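PDB 3LID: putative sensory box/GGDEF family protein from Vibrio parahaemolyticus, which is probably a membrane-bound signalling protein that makes cyclic di-GMP, with this chain forming its extracellular sensor domain. Local coordinates for residues S70-N75 / K80-L85. Residues are numbered along the deposited sequence; the frame is centred on the assembly and turned at random.
With PO4 (phosphate ion), chain C.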
# COMPACT_ATOMS: atom_id res chain seq x y z
N SER A 70 -13.80 -3.95 13.90
CA SER A 70 -13.33 -2.69 14.39
C SER A 70 -12.10 -2.96 15.28
O SER A 70 -11.13 -2.15 15.22
CB SER A 70 -14.43 -2.01 15.21
OG SER A 70 -15.52 -1.65 14.34
N SER A 71 -12.18 -3.97 16.15
CA SER A 71 -11.01 -4.32 17.01
C SER A 71 -9.81 -4.69 16.19
O SER A 71 -8.66 -4.34 16.53
CB SER A 71 -11.39 -5.47 17.97
OG SER A 71 -12.40 -5.02 18.89
N VAL A 72 -10.03 -5.48 15.14
CA VAL A 72 -8.90 -5.92 14.29
C VAL A 72 -8.30 -4.64 13.61
O VAL A 72 -7.05 -4.54 13.48
CB VAL A 72 -9.34 -6.96 13.20
CG1 VAL A 72 -8.21 -7.17 12.18
CG2 VAL A 72 -9.70 -8.26 13.90
N ALA A 73 -9.16 -3.74 13.11
CA ALA A 73 -8.62 -2.56 12.44
C ALA A 73 -7.79 -1.71 13.42
O ALA A 73 -6.77 -1.15 13.01
CB ALA A 73 -9.79 -1.66 11.87
N ARG A 74 -8.29 -1.51 14.63
CA ARG A 74 -7.51 -0.74 15.63
C ARG A 74 -6.17 -1.42 15.98
O ARG A 74 -5.14 -0.73 16.23
CB ARG A 74 -8.33 -0.49 16.92
CG ARG A 74 -9.56 0.46 16.67
CD ARG A 74 -10.20 0.88 18.03
NE ARG A 74 -10.82 -0.29 18.64
CZ ARG A 74 -12.11 -0.61 18.49
NH1 ARG A 74 -12.94 0.20 17.82
NH2 ARG A 74 -12.57 -1.70 19.09
N ASN A 75 -6.17 -2.76 16.03
CA ASN A 75 -4.98 -3.53 16.35
C ASN A 75 -3.95 -3.55 15.20
O ASN A 75 -2.73 -3.34 15.45
CB ASN A 75 -5.39 -4.96 16.65
CG ASN A 75 -4.19 -5.88 16.93
OD1 ASN A 75 -3.57 -6.43 16.05
ND2 ASN A 75 -3.95 -6.11 18.19
N LYS A 80 -7.66 0.49 5.94
CA LYS A 80 -8.51 1.66 5.92
C LYS A 80 -10.02 1.24 5.90
O LYS A 80 -10.86 1.92 6.44
CB LYS A 80 -8.13 2.50 4.71
CG LYS A 80 -8.87 3.83 4.74
CD LYS A 80 -8.04 4.89 4.03
CE LYS A 80 -8.69 6.24 4.17
NZ LYS A 80 -9.95 6.26 3.36
N GLN A 81 -10.30 0.07 5.35
CA GLN A 81 -11.65 -0.48 5.41
C GLN A 81 -11.56 -1.95 5.44
O GLN A 81 -10.63 -2.52 4.93
CB GLN A 81 -12.43 -0.17 4.07
CG GLN A 81 -12.58 1.32 3.82
CD GLN A 81 -13.38 1.55 2.54
OE1 GLN A 81 -12.83 1.84 1.44
NE2 GLN A 81 -14.68 1.35 2.65
N ILE A 82 -12.59 -2.59 6.02
CA ILE A 82 -12.74 -4.03 6.03
C ILE A 82 -14.23 -4.23 5.72
O ILE A 82 -15.08 -3.67 6.43
CB ILE A 82 -12.44 -4.65 7.39
CG1 ILE A 82 -10.94 -4.33 7.73
CG2 ILE A 82 -12.68 -6.22 7.35
CD1 ILE A 82 -10.60 -4.83 9.17
N ARG A 83 -14.51 -4.94 4.63
CA ARG A 83 -15.88 -5.04 4.15
C ARG A 83 -16.25 -6.45 3.77
O ARG A 83 -15.43 -7.30 3.40
CB ARG A 83 -16.00 -4.25 2.87
CG ARG A 83 -15.98 -2.71 3.14
CD ARG A 83 -16.09 -1.89 1.82
NE ARG A 83 -14.82 -2.07 1.06
CZ ARG A 83 -14.61 -1.51 -0.14
NH1 ARG A 83 -15.58 -0.76 -0.73
NH2 ARG A 83 -13.41 -1.64 -0.73
N PHE A 84 -17.56 -6.68 3.81
CA PHE A 84 -18.10 -7.88 3.19
C PHE A 84 -19.10 -7.38 2.13
O PHE A 84 -19.96 -6.53 2.42
CB PHE A 84 -18.86 -8.77 4.20
CG PHE A 84 -19.29 -10.06 3.59
CD1 PHE A 84 -18.37 -11.08 3.37
CD2 PHE A 84 -20.61 -10.19 3.08
CE1 PHE A 84 -18.73 -12.26 2.75
CE2 PHE A 84 -21.02 -11.43 2.40
CZ PHE A 84 -20.04 -12.45 2.29
N LEU A 85 -18.90 -7.83 0.88
CA LEU A 85 -19.83 -7.53 -0.25
C LEU A 85 -20.59 -8.81 -0.55
O LEU A 85 -20.05 -9.91 -0.54
CB LEU A 85 -19.04 -7.11 -1.54
CG LEU A 85 -18.54 -5.65 -1.56
CD1 LEU A 85 -17.62 -5.29 -0.39
CD2 LEU A 85 -17.68 -5.52 -2.92
P PO4 C . -13.13 1.32 -2.79
O1 PO4 C . -13.37 2.21 -1.56
O2 PO4 C . -14.52 0.78 -3.12
O3 PO4 C . -12.21 0.17 -2.49
O4 PO4 C . -12.60 2.16 -3.96
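V72 and A73, consecutive on helix 59-76, meet I82 of strand 79-86 chiefly through methyl groups. Walking along the helix, S70 comes one turn before A73 and R74; small enough to sit near I95 and A104, it returns its hydroxyl to the carbonyl of E66, so that a buried polar atom is satisfied within the helix itself. V72, partly exposed, brings its CG1 to 4.5 Å from I82 CD1, a light touch. The buried A73 comes closer, its CB 4.2 Å from the same CD1, and its single methyl suits a position that also borders Y97 and A104. Branched, apolar V72 and I82 suit an interface between helix and sheet. The backbones remain 7.8 Å apart between A73 CA and I82 CA, a gap the isoleucine spans because its CG1–CD1 arm is fully stretched (chi2 175°) and ends between the two helical residues. R74, on the exposed side, lays its guanidinium face over the carbonyl oxygen of S70.

Strand alternation sends the neighbours of I82 to the other face of the sheet. There R83 offers two N-H groups to two oxygens of a phosphate, probably from the crystallisation liquor: NH1 to O2 (3.0 Å, 160°) and the more bent NH2 to O3 (2.8 Å). A salt bridge to E91 and a hydrogen bond to N171 also hold this arginine, while K113, R116, Y118 and R153 are among the residues completing the anion site. The phosphate lies where such sensors probably take their ligand, and helices packed against an antiparallel sheet are characteristic of their PDC fold.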